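Local coordinates for protein pectate lyase (PDB 4U4B) that probably cleaves polygalacturonate and methylated pectins by calcium-dependent beta-elimination, acting within the chain and leaving unsaturated galacturonosyl ends, at residues A[145-150]-A[174-179]; A[168-173]-A[191-196]; A[195-200]-A[225-230]; A[244-249]-A[278-283]. All coordinates share one frame; numbering follows the deposited sequence.

Interaction 1 of 4, residues A[145-150]-A[174-179]; sequences SCSGDS and GSDGIH. With EDO (1,2-ethanediol), chain C.
The carboxylate of Asp-176 faces the backbone of Ser-145, Cys-146 and Ser-147. Its OD1 lies 2.8 Å from the amide N of Ser-147, but the N-H points well off the line (124°) and the hydrogen bond is weak. The same OD1 comes within 3.2 Å of Cys-146 CA and equally close to Ser-145 O, with no hydrogen bond between the two oxygens. The carboxylate is placed there by chi1 of -86°, with CG beside the backbone N and opposite the carbonyl carbon, turning it toward the backbone of 145-147. A water joins the other end of the contact: it accepts from Ser-145 OG at 2.5 Å and donates to Gly-174 O at 2.6 Å.

The fold is the right-handed parallel beta-helix, and the two segments belong to loops at its edge: 145-150 follows strand 141-142, whereas 174-179 runs into strand 178-182. Cys-146 SG packs 3.8 Å from Gly-174 O and is tied by a disulfide to Cys-196, so the loop 145-150 is fastened to the chain just after strand 185-192, two turns further on. Ser-175 OG donates to the carbonyl O of the next residue, Asp-176, at 2.7 Å, which probably helps to steady the backbone that carries the carboxylate.

Farther out, an ethanediol molecule, probably from the crystallisation liquor, lies between the segments. Its O2 sits in the plane of the His-179 ring, at the edge, 3.0 Å from NE2 in a nearly straight hydrogen bond (167°), and its O1 makes a weak bond to Ser-147 OG. Gln-153 packs against both Ser-147 and Asp-176.

Interaction 2 of 4, residues A[168-173]-A[191-196]; sequences RISEKG and IWEDIC
Segments 168-173 and 191-196 run in parallel, their end-to-end directions 23° apart, with Arg-168 paired to Ile-191 and Ile-169 to Trp-192. These are neighbouring rungs of the right-handed parallel beta-helix, joined by Ile-169 N to Ile-191 O at 2.9 Å and Glu-193 N to Ile-169 O at 3.0 Å. Arg-168 and Ile-191 share one face of the sheet and lie side by side. The arginine bends at chi3 (-51°), and its NH1 forms a salt bridge to Glu-193 OE2 at 2.8 Å. That oxygen is in the guanidinium plane, yet NH1 meets it from above the carboxylate plane, the two planes being 64° apart. NH2 donates to Leu-28 O, linking the bridge to strand 24-30. On the other face Ile-169 CD1 rests against the indole of Trp-192, 3.7 Å from NE1.

Beyond the strands the side chain of Asp-194, a calcium-binding residue, makes the link. Its OD2 accepts from Ser-170 OG at 2.8 Å, nearly along the C-O axis, and more weakly from Glu-171 N; the hydroxyl bond, helped by the weak one, would limit rotation of the carboxylate. Its OD1 accepts from a water, at 2.9 Å, that in turn accepts from Gly-173 N.

Interaction 3 of 4, residues A[195-200]-A[225-230]; sequences ICEDAA and PDKVLQ. With SO4 (sulfate ion), chain B.
Glu-197 folds its carboxylate back over the backbone of Pro-225 and Asp-226: CG is anti to the backbone N (chi1 -177°), and the bend at chi2 (49°) brings CD to 3.7 Å from Asp-226 CA. OE2 lies 3.0 Å from Pro-225 O, not a hydrogen bond since both accept, and also touches Lys-227 CD. Glu-197 O accepts from Lys-227 N at 2.7 Å. Asp-198 lies alongside Lys-227, its OD1 only 2.6 Å from Lys-227 O, and its carboxylate also reaches Gln-230 CB.

Farther along, successive turns of the parallel beta-helix pair. Val-228 O accepts a bond from Ala-200 N at 3.1 Å and a weak one from Ala-199 N, while Ala-200 O receives Gln-230 N at 2.9 Å. Ala-199 CB against Val-228 CG1 and Ala-200 CB against Leu-229 CD2 add apolar contact. Ile-195, of the calcium-binding site, crosses Asp-226 at about a right angle, and Asp-226 OD2 is held by His-250.

Lys-227 NZ donates to O1 and O3 of a sulfate, probably from the crystallisation liquor, each 2.7 Å away. Lys-252 and Arg-255 bind the same ion, completing a positive patch that would probably attract anions; the short Asp-198 approach would be consistent with a proton on the acid group.

Interaction 4 of 4, residues A[244-249]-A[278-283]; sequences FTLTGQ and GTIDSI
Leu-246 and Ile-280 form the tight, buried part of the contact. Their side chains cross at about a right angle, with Leu-246 CD2 3.7 Å from Ile-280 CD1. Ile-280 reaches inward because CG1 stands anti to the backbone N (chi1 -162°) and the chain continues extended to CD1. Leu-253, on strand 252-256, touches both side chains and extends the apolar cluster.

Gln-249 and Thr-279 lie on the exposed side, where contact is made by polar groups. Gln-249 curls at chi2 so that OE1 turns back onto Thr-279 and takes two hydrogen bonds from it. Thr-279 OG1 donates at 2.7 Å in the carbonyl plane, on a lone pair; Thr-279 N donates at 3.1 Å, tilted 23° from that plane. With both donors on one residue, the two bonds would hinder rotation of the amide.

The segments belong to consecutive turns of the parallel beta-helix, at the corners that follow strands 244-247 and 274-277, and pairing between them is slack here. Thr-279 N makes a weak bond to Gly-248 O, 3.3 Å away and bent to 124°. Gly-278 CA comes equally close to that oxygen, leaving little room for a side chain on Gly-278. A water supplements the weak direct bond, donating to Gly-248 O and to Thr-279 O, each 2.6 Å away. Gln-249 O accepts from Thr-218 OG1, tying this side to the preceding turn.

From the N terminus, interaction 1 closes a loop from 145-150 to 174-179. Interaction 2 opens at 168-173, before interaction 1 has closed, and ends at 191-196, so the two cross. Interaction 3 starts on the residues that end interaction 2, Ile-195 and Cys-196, and closes at 225-230; interaction 4 follows in series, from 244-249 to 278-283. Because Cys-196 lies in both interactions 2 and 3, the disulfide from interaction 1 ties all three together. Inside the beta-helix, Trp-192 of interaction 2 packs on Phe-244 of interaction 4, and Val-228 of interaction 3 meets Leu-246. Interactions 1 and 4 remain apart, about 10 Å between nearest atoms.

Interaction 1 of 4, residues A[145-150]-A[174-179]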
loop_
_atom_site.group_PDB
_atom_site.type_symbol
_atom_site.label_atom_id
_atom_site.label_comp_id
_atom_site.label_asym_id
_atom_site.label_seq_id
_atom_site.Cartn_x
_atom_site.Cartn_y
_atom_site.Cartn_z
ATOM N N SER A 145 1.462 -19.234 -1.551
ATOM C CA SER A 145 2.863 -19.135 -1.985
ATOM C C SER A 145 3.036 -18.523 -3.391
ATOM O O SER A 145 2.075 -18.404 -4.154
ATOM C CB SER A 145 3.524 -20.504 -1.931
ATOM O OG SER A 145 4.932 -20.371 -1.846
ATOM N N CYS A 146 4.272 -18.143 -3.715
ATOM C CA CYS A 146 4.603 -17.363 -4.922
ATOM C C CYS A 146 4.242 -17.967 -6.278
ATOM O O CYS A 146 4.397 -19.172 -6.494
ATOM C CB CYS A 146 6.101 -17.078 -4.963
ATOM S SG CYS A 146 6.729 -16.101 -3.620
ATOM N N SER A 147 3.811 -17.097 -7.196
ATOM C CA SER A 147 3.617 -17.448 -8.605
ATOM C C SER A 147 4.910 -17.230 -9.394
ATOM O O SER A 147 5.662 -16.286 -9.129
ATOM C CB SER A 147 2.483 -16.628 -9.227
ATOM O OG SER A 147 2.744 -15.238 -9.173
ATOM N N GLY A 148 5.159 -18.100 -10.369
ATOM C CA GLY A 148 6.423 -18.090 -11.083
ATOM C C GLY A 148 7.345 -19.093 -10.421
ATOM O O GLY A 148 8.280 -19.611 -11.036
ATOM N N ASP A 149 7.068 -19.359 -9.148
ATOM C CA ASP A 149 7.708 -20.439 -8.416
ATOM C C ASP A 149 6.708 -21.569 -8.225
ATOM O O ASP A 149 6.981 -22.546 -7.530
ATOM C CB ASP A 149 8.230 -19.948 -7.070
ATOM C CG ASP A 149 9.227 -18.825 -7.219
ATOM O OD1 ASP A 149 9.971 -18.827 -8.223
ATOM O OD2 ASP A 149 9.262 -17.936 -6.341
ATOM N N SER A 150 5.545 -21.420 -8.854
ATOM C CA SER A 150 4.512 -22.445 -8.818
ATOM C C SER A 150 4.165 -22.891 -10.236
ATOM O O SER A 150 5.030 -23.344 -10.992
ATOM C CB SER A 150 3.265 -21.922 -8.104
ATOM O OG SER A 150 3.612 -21.178 -6.944
ATOM N N GLY A 174 7.060 -15.391 1.529
ATOM C CA GLY A 174 6.292 -14.424 0.770
ATOM C C GLY A 174 5.035 -15.015 0.160
ATOM O O GLY A 174 4.996 -16.176 -0.231
ATOM N N SER A 175 3.998 -14.198 0.081
ATOM C CA SER A 175 2.762 -14.598 -0.569
ATOM C C SER A 175 2.510 -13.843 -1.859
ATOM O O SER A 175 2.979 -12.720 -2.045
ATOM C CB SER A 175 1.569 -14.388 0.365
ATOM O OG SER A 175 0.382 -14.181 -0.382
ATOM N N ASP A 176 1.777 -14.489 -2.751
ATOM C CA ASP A 176 1.132 -13.825 -3.871
ATOM C C ASP A 176 0.422 -12.555 -3.452
ATOM O O ASP A 176 -0.193 -12.506 -2.382
ATOM C CB ASP A 176 0.109 -14.764 -4.519
ATOM C CG ASP A 176 0.734 -15.653 -5.533
ATOM O OD1 ASP A 176 1.979 -15.600 -5.663
ATOM O OD2 ASP A 176 -0.006 -16.412 -6.181
ATOM N N GLY A 177 0.478 -11.555 -4.324
ATOM C CA GLY A 177 -0.247 -10.318 -4.115
ATOM C C GLY A 177 -1.622 -10.350 -4.750
ATOM O O GLY A 177 -2.110 -11.400 -5.157
ATOM N N ILE A 178 -2.238 -9.180 -4.847
ATOM C CA ILE A 178 -3.611 -9.036 -5.321
ATOM C C ILE A 178 -3.625 -8.569 -6.765
ATOM O O ILE A 178 -2.846 -7.700 -7.138
ATOM C CB ILE A 178 -4.386 -8.028 -4.425
ATOM C CG1 ILE A 178 -4.557 -8.600 -3.015
ATOM C CG2 ILE A 178 -5.723 -7.627 -5.046
ATOM C CD1 ILE A 178 -5.015 -7.574 -1.957
ATOM N N HIS A 179 -4.497 -9.139 -7.587
ATOM C CA HIS A 179 -4.617 -8.685 -8.959
ATOM C C HIS A 179 -5.865 -7.859 -9.173
ATOM O O HIS A 179 -6.945 -8.219 -8.712
ATOM C CB HIS A 179 -4.635 -9.864 -9.940
ATOM C CG HIS A 179 -3.290 -10.439 -10.226
ATOM N ND1 HIS A 179 -2.994 -11.081 -11.414
ATOM C CD2 HIS A 179 -2.161 -10.489 -9.483
ATOM C CE1 HIS A 179 -1.740 -11.491 -11.388
ATOM N NE2 HIS A 179 -1.206 -11.140 -10.232
HETATM C C1 EDO C . 2.852 -11.599 -6.978
HETATM O O1 EDO C . 3.892 -12.439 -7.492
HETATM C C2 EDO C . 1.505 -12.037 -7.546
HETATM O O2 EDO C . 1.442 -11.749 -8.951
HETATM O O HOH W 1 6.142 -18.525 -0.603
#

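Interaction 2 of 4, residues A[168-173]-A[191-196]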
loop_
_atom_site.group_PDB
_atom_site.type_symbol
_atom_site.label_atom_id
_atom_site.label_comp_id
_atom_site.label_asym_id
_atom_site.label_seq_id
_atom_site.Cartn_x
_atom_site.Cartn_y
_atom_site.Cartn_z
ATOM N N ARG A 168 -5.067 -8.648 6.020
ATOM C CA ARG A 168 -3.653 -8.902 6.273
ATOM C C ARG A 168 -3.209 -10.072 5.367
ATOM O O ARG A 168 -3.914 -11.079 5.243
ATOM C CB ARG A 168 -3.447 -9.209 7.759
ATOM C CG ARG A 168 -2.019 -9.398 8.208
ATOM C CD ARG A 168 -1.939 -9.542 9.743
ATOM N NE ARG A 168 -2.648 -8.466 10.442
ATOM C CZ ARG A 168 -2.054 -7.413 11.012
ATOM N NH1 ARG A 168 -0.735 -7.271 10.957
ATOM N NH2 ARG A 168 -2.779 -6.481 11.628
ATOM N N ILE A 169 -2.065 -9.927 4.711
ATOM C CA ILE A 169 -1.591 -10.938 3.770
ATOM C C ILE A 169 -0.242 -11.455 4.233
ATOM O O ILE A 169 0.694 -10.690 4.395
ATOM C CB ILE A 169 -1.474 -10.365 2.355
ATOM C CG1 ILE A 169 -2.865 -10.092 1.783
ATOM C CG2 ILE A 169 -0.666 -11.316 1.449
ATOM C CD1 ILE A 169 -2.858 -9.375 0.465
ATOM N N SER A 170 -0.139 -12.751 4.473
ATOM C CA SER A 170 1.123 -13.302 4.955
ATOM C C SER A 170 1.317 -14.752 4.517
ATOM O O SER A 170 0.346 -15.479 4.322
ATOM C CB SER A 170 1.187 -13.204 6.470
ATOM O OG SER A 170 2.430 -13.648 6.960
ATOM N N GLU A 171 2.581 -15.144 4.359
ATOM C CA GLU A 171 2.979 -16.509 3.988
ATOM C C GLU A 171 4.511 -16.594 4.077
ATOM O O GLU A 171 5.216 -15.669 3.658
ATOM C CB GLU A 171 2.482 -16.861 2.581
ATOM C CG GLU A 171 2.943 -18.217 2.009
ATOM C CD GLU A 171 2.092 -19.385 2.474
ATOM O OE1 GLU A 171 1.275 -19.198 3.397
ATOM O OE2 GLU A 171 2.235 -20.489 1.910
ATOM N N LYS A 172 5.034 -17.682 4.635
ATOM C CA LYS A 172 6.488 -17.780 4.786
ATOM C C LYS A 172 7.155 -17.891 3.421
ATOM O O LYS A 172 6.772 -18.721 2.596
ATOM C CB LYS A 172 6.875 -18.965 5.669
ATOM C CG LYS A 172 8.389 -19.090 5.938
ATOM C CD LYS A 172 8.940 -17.886 6.736
ATOM C CE LYS A 172 10.357 -18.157 7.273
ATOM N NZ LYS A 172 10.970 -16.974 7.964
ATOM N N GLY A 173 8.143 -17.030 3.183
ATOM C CA GLY A 173 8.820 -16.982 1.906
ATOM C C GLY A 173 8.103 -16.016 0.996
ATOM O O GLY A 173 8.467 -15.839 -0.164
ATOM N N ILE A 191 -2.653 -4.803 4.726
ATOM C CA ILE A 191 -1.283 -4.904 5.210
ATOM C C ILE A 191 -0.584 -6.112 4.567
ATOM O O ILE A 191 -0.899 -7.262 4.878
ATOM C CB ILE A 191 -1.248 -5.012 6.733
ATOM C CG1 ILE A 191 -1.922 -3.769 7.347
ATOM C CG2 ILE A 191 0.178 -5.181 7.224
ATOM C CD1 ILE A 191 -1.768 -3.624 8.843
ATOM N N TRP A 192 0.336 -5.841 3.644
ATOM C CA TRP A 192 1.146 -6.902 3.037
ATOM C C TRP A 192 2.389 -7.149 3.891
ATOM O O TRP A 192 3.383 -6.404 3.796
ATOM C CB TRP A 192 1.592 -6.548 1.623
ATOM C CG TRP A 192 0.566 -6.465 0.548
ATOM C CD1 TRP A 192 0.274 -7.425 -0.382
ATOM C CD2 TRP A 192 -0.243 -5.332 0.221
ATOM N NE1 TRP A 192 -0.693 -6.969 -1.244
ATOM C CE2 TRP A 192 -1.025 -5.683 -0.895
ATOM C CE3 TRP A 192 -0.392 -4.054 0.777
ATOM C CZ2 TRP A 192 -1.938 -4.806 -1.473
ATOM C CZ3 TRP A 192 -1.301 -3.181 0.197
ATOM C CH2 TRP A 192 -2.062 -3.564 -0.921
ATOM N N GLU A 193 2.343 -8.195 4.708
ATOM C CA GLU A 193 3.436 -8.487 5.618
ATOM C C GLU A 193 4.544 -9.262 4.934
ATOM O O GLU A 193 5.699 -9.176 5.338
ATOM C CB GLU A 193 2.922 -9.263 6.819
ATOM C CG GLU A 193 1.977 -8.469 7.686
ATOM C CD GLU A 193 1.376 -9.312 8.781
ATOM O OE1 GLU A 193 0.936 -10.440 8.474
ATOM O OE2 GLU A 193 1.352 -8.866 9.945
ATOM N N ASP A 194 4.170 -10.013 3.898
ATOM C CA ASP A 194 5.079 -10.872 3.120
ATOM C C ASP A 194 4.778 -10.746 1.644
ATOM O O ASP A 194 3.667 -11.055 1.214
ATOM C CB ASP A 194 4.932 -12.348 3.498
ATOM C CG ASP A 194 5.598 -12.694 4.803
ATOM O OD1 ASP A 194 6.842 -12.603 4.890
ATOM O OD2 ASP A 194 4.872 -13.099 5.734
ATOM N N ILE A 195 5.764 -10.326 0.866
ATOM C CA ILE A 195 5.566 -10.093 -0.557
ATOM C C ILE A 195 6.514 -10.961 -1.378
ATOM O O ILE A 195 7.697 -11.046 -1.052
ATOM C CB ILE A 195 5.793 -8.598 -0.897
ATOM C CG1 ILE A 195 4.621 -7.762 -0.405
ATOM C CG2 ILE A 195 6.005 -8.381 -2.393
ATOM C CD1 ILE A 195 4.936 -6.272 -0.336
ATOM N N CYS A 196 6.005 -11.607 -2.428
ATOM C CA CYS A 196 6.890 -12.271 -3.381
ATOM C C CYS A 196 7.549 -11.258 -4.309
ATOM O O CYS A 196 8.711 -10.910 -4.127
ATOM C CB CYS A 196 6.138 -13.307 -4.204
ATOM S SG CYS A 196 5.403 -14.618 -3.219
HETATM O O HOH W 2 8.800 -14.714 5.164
#

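Interaction 3 of 4, residues A[195-200]-A[225-230]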
loop_
_atom_site.group_PDB
_atom_site.type_symbol
_atom_site.label_atom_id
_atom_site.label_comp_id
_atom_site.label_asym_id
_atom_site.label_seq_id
_atom_site.Cartn_x
_atom_site.Cartn_y
_atom_site.Cartn_z
ATOM N N ILE A 195 5.764 -10.326 0.866
ATOM C CA ILE A 195 5.566 -10.093 -0.557
ATOM C C ILE A 195 6.514 -10.961 -1.378
ATOM O O ILE A 195 7.697 -11.046 -1.052
ATOM C CB ILE A 195 5.793 -8.598 -0.897
ATOM C CG1 ILE A 195 4.621 -7.762 -0.405
ATOM C CG2 ILE A 195 6.005 -8.381 -2.393
ATOM C CD1 ILE A 195 4.936 -6.272 -0.336
ATOM N N CYS A 196 6.005 -11.607 -2.428
ATOM C CA CYS A 196 6.890 -12.271 -3.381
ATOM C C CYS A 196 7.549 -11.258 -4.309
ATOM O O CYS A 196 8.711 -10.910 -4.127
ATOM C CB CYS A 196 6.138 -13.307 -4.204
ATOM S SG CYS A 196 5.403 -14.618 -3.219
ATOM N N GLU A 197 6.804 -10.775 -5.298
ATOM C CA GLU A 197 7.361 -9.837 -6.265
ATOM C C GLU A 197 6.531 -8.565 -6.332
ATOM O O GLU A 197 7.077 -7.452 -6.345
ATOM C CB GLU A 197 7.462 -10.488 -7.657
ATOM C CG GLU A 197 8.109 -9.598 -8.737
ATOM C CD GLU A 197 9.424 -8.969 -8.273
ATOM O OE1 GLU A 197 10.241 -9.683 -7.648
ATOM O OE2 GLU A 197 9.634 -7.755 -8.514
ATOM N N ASP A 198 5.213 -8.736 -6.360
ATOM C CA ASP A 198 4.287 -7.618 -6.439
ATOM C C ASP A 198 3.183 -7.751 -5.396
ATOM O O ASP A 198 2.471 -8.765 -5.368
ATOM C CB ASP A 198 3.651 -7.534 -7.831
ATOM C CG ASP A 198 4.680 -7.519 -8.955
ATOM O OD1 ASP A 198 5.710 -6.828 -8.820
ATOM O OD2 ASP A 198 4.454 -8.202 -9.983
ATOM N N ALA A 199 3.031 -6.726 -4.559
ATOM C CA ALA A 199 1.898 -6.644 -3.641
ATOM C C ALA A 199 0.583 -6.544 -4.421
ATOM O O ALA A 199 -0.395 -7.217 -4.104
ATOM C CB ALA A 199 2.053 -5.441 -2.693
ATOM N N ALA A 200 0.568 -5.698 -5.443
ATOM C CA ALA A 200 -0.609 -5.561 -6.296
ATOM C C ALA A 200 -0.202 -5.347 -7.763
ATOM O O ALA A 200 0.788 -4.649 -8.075
ATOM C CB ALA A 200 -1.485 -4.427 -5.818
ATOM N N PRO A 225 14.874 -7.538 -6.710
ATOM C CA PRO A 225 14.083 -6.591 -5.927
ATOM C C PRO A 225 12.601 -6.641 -6.286
ATOM O O PRO A 225 12.267 -6.853 -7.448
ATOM C CB PRO A 225 14.692 -5.235 -6.309
ATOM C CG PRO A 225 16.043 -5.547 -6.866
ATOM C CD PRO A 225 15.859 -6.847 -7.561
ATOM N N ASP A 226 11.722 -6.447 -5.307
ATOM C CA ASP A 226 10.294 -6.536 -5.577
ATOM C C ASP A 226 9.792 -5.247 -6.226
ATOM O O ASP A 226 10.454 -4.220 -6.159
ATOM C CB ASP A 226 9.518 -6.859 -4.289
ATOM C CG ASP A 226 9.499 -5.707 -3.292
ATOM O OD1 ASP A 226 10.294 -4.761 -3.437
ATOM O OD2 ASP A 226 8.685 -5.756 -2.340
ATOM N N LYS A 227 8.645 -5.322 -6.888
ATOM C CA LYS A 227 7.964 -4.136 -7.392
ATOM C C LYS A 227 6.589 -4.091 -6.742
ATOM O O LYS A 227 5.710 -4.864 -7.100
ATOM C CB LYS A 227 7.842 -4.155 -8.921
ATOM C CG LYS A 227 9.149 -3.920 -9.660
ATOM C CD LYS A 227 9.459 -5.078 -10.561
ATOM C CE LYS A 227 10.952 -5.204 -10.767
ATOM N NZ LYS A 227 11.255 -6.204 -11.836
ATOM N N VAL A 228 6.417 -3.194 -5.780
ATOM C CA VAL A 228 5.263 -3.261 -4.900
ATOM C C VAL A 228 3.983 -3.169 -5.720
ATOM O O VAL A 228 3.132 -4.049 -5.635
ATOM C CB VAL A 228 5.314 -2.167 -3.837
ATOM C CG1 VAL A 228 4.143 -2.324 -2.876
ATOM C CG2 VAL A 228 6.625 -2.252 -3.105
ATOM N N LEU A 229 3.886 -2.137 -6.549
ATOM C CA LEU A 229 2.785 -1.994 -7.493
ATOM C C LEU A 229 3.283 -2.219 -8.921
ATOM O O LEU A 229 4.195 -1.534 -9.373
ATOM C CB LEU A 229 2.151 -0.614 -7.369
ATOM C CG LEU A 229 1.778 -0.260 -5.932
ATOM C CD1 LEU A 229 1.206 1.168 -5.840
ATOM C CD2 LEU A 229 0.799 -1.294 -5.362
ATOM N N GLN A 230 2.680 -3.176 -9.621
ATOM C CA GLN A 230 3.071 -3.468 -10.996
ATOM C C GLN A 230 1.901 -3.187 -11.932
ATOM O O GLN A 230 0.770 -3.555 -11.635
ATOM C CB GLN A 230 3.529 -4.923 -11.116
ATOM C CG GLN A 230 3.888 -5.355 -12.532
ATOM C CD GLN A 230 5.348 -5.086 -12.887
ATOM O OE1 GLN A 230 6.177 -4.842 -12.010
ATOM N NE2 GLN A 230 5.668 -5.142 -14.174
HETATM S S SO4 B . 12.011 -3.786 -13.691
HETATM O O1 SO4 B . 10.798 -4.589 -13.891
HETATM O O2 SO4 B . 11.697 -2.645 -12.829
HETATM O O3 SO4 B . 13.054 -4.592 -13.059
HETATM O O4 SO4 B . 12.519 -3.298 -14.977
#

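Interaction 4 of 4, residues A[244-249]-A[278-283]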
loop_
_atom_site.group_PDB
_atom_site.type_symbol
_atom_site.label_atom_id
_atom_site.label_comp_id
_atom_site.label_asym_id
_atom_site.label_seq_id
_atom_site.Cartn_x
_atom_site.Cartn_y
_atom_site.Cartn_z
ATOM N N PHE A 244 -0.344 5.374 1.781
ATOM C CA PHE A 244 0.179 4.019 1.586
ATOM C C PHE A 244 1.640 3.992 1.993
ATOM O O PHE A 244 2.411 4.858 1.581
ATOM C CB PHE A 244 0.006 3.592 0.118
ATOM C CG PHE A 244 0.551 2.217 -0.203
ATOM C CD1 PHE A 244 0.127 1.103 0.502
ATOM C CD2 PHE A 244 1.452 2.037 -1.255
ATOM C CE1 PHE A 244 0.599 -0.174 0.184
ATOM C CE2 PHE A 244 1.933 0.775 -1.574
ATOM C CZ PHE A 244 1.503 -0.335 -0.853
ATOM N N THR A 245 2.015 3.042 2.841
ATOM C CA THR A 245 3.373 3.049 3.402
ATOM C C THR A 245 4.161 1.780 3.088
ATOM O O THR A 245 3.671 0.669 3.319
ATOM C CB THR A 245 3.339 3.253 4.939
ATOM O OG1 THR A 245 2.839 4.562 5.236
ATOM C CG2 THR A 245 4.734 3.111 5.561
ATOM N N LEU A 246 5.370 1.964 2.553
ATOM C CA LEU A 246 6.339 0.889 2.375
ATOM C C LEU A 246 7.301 0.819 3.549
ATOM O O LEU A 246 7.765 1.841 4.058
ATOM C CB LEU A 246 7.144 1.076 1.088
ATOM C CG LEU A 246 6.638 0.497 -0.227
ATOM C CD1 LEU A 246 5.273 1.083 -0.575
ATOM C CD2 LEU A 246 7.642 0.765 -1.340
ATOM N N THR A 247 7.609 -0.399 3.962
ATOM C CA THR A 247 8.519 -0.646 5.064
ATOM C C THR A 247 9.393 -1.819 4.658
ATOM O O THR A 247 8.999 -2.604 3.797
ATOM C CB THR A 247 7.768 -0.951 6.380
ATOM O OG1 THR A 247 8.694 -0.955 7.471
ATOM C CG2 THR A 247 7.083 -2.297 6.325
ATOM N N GLY A 248 10.572 -1.939 5.263
ATOM C CA GLY A 248 11.538 -2.942 4.850
ATOM C C GLY A 248 12.371 -2.449 3.682
ATOM O O GLY A 248 12.583 -1.247 3.513
ATOM N N GLN A 249 12.856 -3.374 2.868
ATOM C CA GLN A 249 13.683 -3.000 1.727
ATOM C C GLN A 249 12.967 -3.400 0.451
ATOM O O GLN A 249 12.529 -4.538 0.311
ATOM C CB GLN A 249 15.074 -3.657 1.798
ATOM C CG GLN A 249 15.615 -3.903 3.215
ATOM C CD GLN A 249 15.561 -2.675 4.127
ATOM O OE1 GLN A 249 15.625 -1.528 3.666
ATOM N NE2 GLN A 249 15.434 -2.918 5.436
ATOM N N GLY A 278 11.934 2.832 4.673
ATOM C CA GLY A 278 12.962 1.821 4.568
ATOM C C GLY A 278 13.774 2.223 3.358
ATOM O O GLY A 278 13.686 3.362 2.923
ATOM N N THR A 279 14.549 1.299 2.805
ATOM C CA THR A 279 15.299 1.578 1.590
ATOM C C THR A 279 14.549 1.096 0.353
ATOM O O THR A 279 13.733 0.176 0.417
ATOM C CB THR A 279 16.659 0.908 1.618
ATOM O OG1 THR A 279 16.491 -0.494 1.377
ATOM C CG2 THR A 279 17.321 1.118 2.960
ATOM N N ILE A 280 14.849 1.721 -0.776
ATOM C CA ILE A 280 14.204 1.410 -2.038
ATOM C C ILE A 280 15.118 1.871 -3.183
ATOM O O ILE A 280 15.909 2.806 -3.012
ATOM C CB ILE A 280 12.830 2.085 -2.112
ATOM C CG1 ILE A 280 11.944 1.442 -3.179
ATOM C CG2 ILE A 280 12.974 3.584 -2.321
ATOM C CD1 ILE A 280 10.541 2.032 -3.201
ATOM N N ASP A 281 15.036 1.222 -4.338
ATOM C CA ASP A 281 15.949 1.535 -5.435
ATOM C C ASP A 281 15.431 2.713 -6.240
ATOM O O ASP A 281 16.210 3.522 -6.756
ATOM C CB ASP A 281 16.164 0.322 -6.346
ATOM C CG ASP A 281 16.778 -0.852 -5.612
ATOM O OD1 ASP A 281 17.474 -0.623 -4.608
ATOM O OD2 ASP A 281 16.569 -2.008 -6.032
ATOM N N SER A 282 14.113 2.814 -6.343
ATOM C CA SER A 282 13.494 3.949 -7.015
ATOM C C SER A 282 12.010 3.958 -6.699
ATOM O O SER A 282 11.438 2.931 -6.340
ATOM C CB SER A 282 13.727 3.904 -8.538
ATOM O OG SER A 282 13.104 2.779 -9.146
ATOM N N ILE A 283 11.390 5.119 -6.833
ATOM C CA ILE A 283 9.971 5.229 -6.579
ATOM C C ILE A 283 9.169 4.694 -7.768
ATOM O O ILE A 283 8.479 3.677 -7.644
ATOM C CB ILE A 283 9.583 6.679 -6.272
ATOM C CG1 ILE A 283 10.267 7.145 -4.979
ATOM C CG2 ILE A 283 8.078 6.834 -6.193
ATOM C CD1 ILE A 283 10.089 6.206 -3.773
HETATM O O HOH W 3 11.508 0.336 1.792
#